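Local coordinates for chitin binding protein (Tectaria macrodonta, PDB 6IF7) that is probably a copper-dependent lytic polysaccharide monooxygenase of family AA10 that binds chitin and has insecticidal activity, at residues S3-I8 with R96-A101. Numbering follows the deposited sequence.
Sequences SMEDPI and RYIATA
A classic beta bulge sets two residues, Glu5 and Asp6, opposite the single Arg96 and shifts the register by one residue in the antiparallel pairing of strands 2-6 and 95-99, at one side of a four-stranded sheet in the LPMO beta-sandwich. Arg96 O is gripped twice, by Glu5 N at 2.8 Å and by Asp6 N at 2.9 Å; both donors reach it from the same face of its carbonyl plane. Arg96 N answers with a nearly straight bond to Asp6 O (164° at the hydrogen), approaching one of the oxygen's in-plane lone pairs. Beyond the non-hydrogen-bonded pair Met4-Tyr97, toward the copper end, Ser3 pairs with Ile98: Ser3 N gives Ile98 O a good bond, while the return from Ile98 N to Ser3 O is weak, bent to 122°.

Packing is tight on the buried face of Met4 and Tyr97. Tyr97 turns its CG away from the backbone N (chi1 -170°), which lays the ring over the Ser3 peptide, whose O sits 3.3 Å above the plane of the Tyr97 ring, over its centre. Met4, bent at chi2 and chi3, brings SD beside the ring at 3.7 Å from Tyr97 CD2, an oblique Met-aromatic contact. Phe107 and Trp165 also meet this ring, and the Tyr97 side chain lies about 8 Å from the copper held by His1 and His103.

Glu5, Arg96 and Ile98, more loosely packed, are only partly buried. The Arg96 chain turns at chi2 and leads its guanidinium away, leaving NE 5.5 Å from Glu5 OE2, too far for a salt bridge. Glu5 instead extends its chain across Ile98 and hydrogen-bonds Ser144 on the next strand through OE2, the same oxygen that rests 3.3 Å from Arg96 CB.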
loop_
_atom_site.group_PDB
_atom_site.type_symbol
_atom_site.label_atom_id
_atom_site.label_comp_id
_atom_site.label_asym_id
_atom_site.label_seq_id
_atom_site.Cartn_x
_atom_site.Cartn_y
_atom_site.Cartn_z
ATOM N N SER A 3 -4.809 5.802 -3.494
ATOM C CA SER A 3 -4.192 4.628 -2.900
ATOM C C SER A 3 -4.196 3.536 -3.997
ATOM O O SER A 3 -4.728 3.771 -5.096
ATOM C CB SER A 3 -4.986 4.149 -1.676
ATOM O OG SER A 3 -4.218 3.270 -0.862
ATOM N N MET A 4 -3.629 2.364 -3.685
ATOM C CA MET A 4 -3.644 1.218 -4.591
ATOM C C MET A 4 -5.023 0.613 -4.705
ATOM O O MET A 4 -5.738 0.408 -3.705
ATOM C CB MET A 4 -2.641 0.124 -4.189
ATOM C CG MET A 4 -1.219 0.412 -4.625
ATOM S SD MET A 4 -0.975 0.372 -6.434
ATOM C CE MET A 4 -0.957 -1.389 -6.710
ATOM N N GLU A 5 -5.373 0.350 -5.959
ATOM C CA GLU A 5 -6.647 -0.231 -6.344
ATOM C C GLU A 5 -6.501 -1.705 -6.699
ATOM O O GLU A 5 -7.375 -2.496 -6.367
ATOM C CB GLU A 5 -7.237 0.519 -7.543
ATOM C CG GLU A 5 -8.601 0.005 -7.985
ATOM C CD GLU A 5 -9.148 0.764 -9.171
ATOM O OE1 GLU A 5 -10.302 1.171 -9.085
ATOM O OE2 GLU A 5 -8.428 0.968 -10.176
ATOM N N ASP A 6 -5.415 -2.079 -7.369
ATOM C CA ASP A 6 -5.222 -3.475 -7.743
ATOM C C ASP A 6 -3.720 -3.775 -7.783
ATOM O O ASP A 6 -3.033 -3.215 -8.636
ATOM C CB ASP A 6 -5.888 -3.728 -9.088
ATOM C CG ASP A 6 -6.084 -5.199 -9.399
ATOM O OD1 ASP A 6 -6.439 -6.008 -8.504
ATOM O OD2 ASP A 6 -5.895 -5.546 -10.583
ATOM N N PRO A 7 -3.193 -4.586 -6.851
ATOM C CA PRO A 7 -3.912 -5.120 -5.687
ATOM C C PRO A 7 -4.302 -4.051 -4.667
ATOM O O PRO A 7 -3.467 -3.226 -4.273
ATOM C CB PRO A 7 -2.882 -6.055 -5.032
ATOM C CG PRO A 7 -1.560 -5.445 -5.377
ATOM C CD PRO A 7 -1.743 -4.843 -6.754
ATOM N N ILE A 8 -5.548 -4.139 -4.216
ATOM C CA ILE A 8 -6.173 -3.104 -3.415
ATOM C C ILE A 8 -5.461 -2.909 -2.066
ATOM O O ILE A 8 -5.099 -3.879 -1.403
ATOM C CB ILE A 8 -7.702 -3.392 -3.250
ATOM C CG1 ILE A 8 -8.405 -2.125 -2.742
ATOM C CG2 ILE A 8 -7.960 -4.633 -2.386
ATOM C CD1 ILE A 8 -9.899 -2.230 -2.535
ATOM N N ARG A 96 -3.236 -1.232 -10.704
ATOM C CA ARG A 96 -4.026 0.009 -10.743
ATOM C C ARG A 96 -3.860 0.763 -9.445
ATOM O O ARG A 96 -3.911 0.158 -8.390
ATOM C CB ARG A 96 -5.503 -0.293 -10.955
ATOM C CG ARG A 96 -5.814 -1.130 -12.185
ATOM C CD ARG A 96 -5.683 -0.335 -13.463
ATOM N NE ARG A 96 -6.016 -1.164 -14.630
ATOM C CZ ARG A 96 -5.148 -1.817 -15.424
ATOM N NH1 ARG A 96 -3.817 -1.771 -15.243
ATOM N NH2 ARG A 96 -5.623 -2.518 -16.447
ATOM N N TYR A 97 -3.649 2.081 -9.548
ATOM C CA TYR A 97 -3.599 3.011 -8.405
ATOM C C TYR A 97 -4.698 4.026 -8.649
ATOM O O TYR A 97 -4.617 4.832 -9.602
ATOM C CB TYR A 97 -2.236 3.728 -8.325
ATOM C CG TYR A 97 -2.008 4.519 -7.042
ATOM C CD1 TYR A 97 -2.638 5.742 -6.800
ATOM C CD2 TYR A 97 -1.150 4.034 -6.066
ATOM C CE1 TYR A 97 -2.428 6.426 -5.624
ATOM C CE2 TYR A 97 -0.930 4.720 -4.897
ATOM C CZ TYR A 97 -1.570 5.903 -4.678
ATOM O OH TYR A 97 -1.296 6.543 -3.489
ATOM N N ILE A 98 -5.719 3.988 -7.796
ATOM C CA ILE A 98 -6.870 4.889 -7.938
ATOM C C ILE A 98 -6.492 6.258 -7.374
ATOM O O ILE A 98 -5.994 6.377 -6.234
ATOM C CB ILE A 98 -8.198 4.351 -7.316
ATOM C CG1 ILE A 98 -9.351 5.366 -7.532
ATOM C CG2 ILE A 98 -8.077 4.050 -5.825
ATOM C CD1 ILE A 98 -10.737 4.800 -7.269
ATOM N N ALA A 99 -6.701 7.275 -8.201
ATOM C CA ALA A 99 -6.359 8.639 -7.858
ATOM C C ALA A 99 -7.645 9.463 -7.854
ATOM O O ALA A 99 -8.258 9.665 -8.896
ATOM C CB ALA A 99 -5.346 9.199 -8.847
ATOM N N THR A 100 -8.060 9.900 -6.660
ATOM C CA THR A 100 -9.135 10.892 -6.500
ATOM C C THR A 100 -8.684 12.268 -7.039
ATOM O O THR A 100 -9.502 13.052 -7.493
ATOM C CB THR A 100 -9.573 11.031 -5.021
ATOM O OG1 THR A 100 -8.462 11.452 -4.228
ATOM C CG2 THR A 100 -10.072 9.707 -4.474
ATOM N N ALA A 101 -7.388 12.542 -6.964
ATOM C CA ALA A 101 -6.761 13.705 -7.599
ATOM C C ALA A 101 -5.399 13.269 -8.125
ATOM O O ALA A 101 -4.536 12.853 -7.340
ATOM C CB ALA A 101 -6.590 14.839 -6.586
#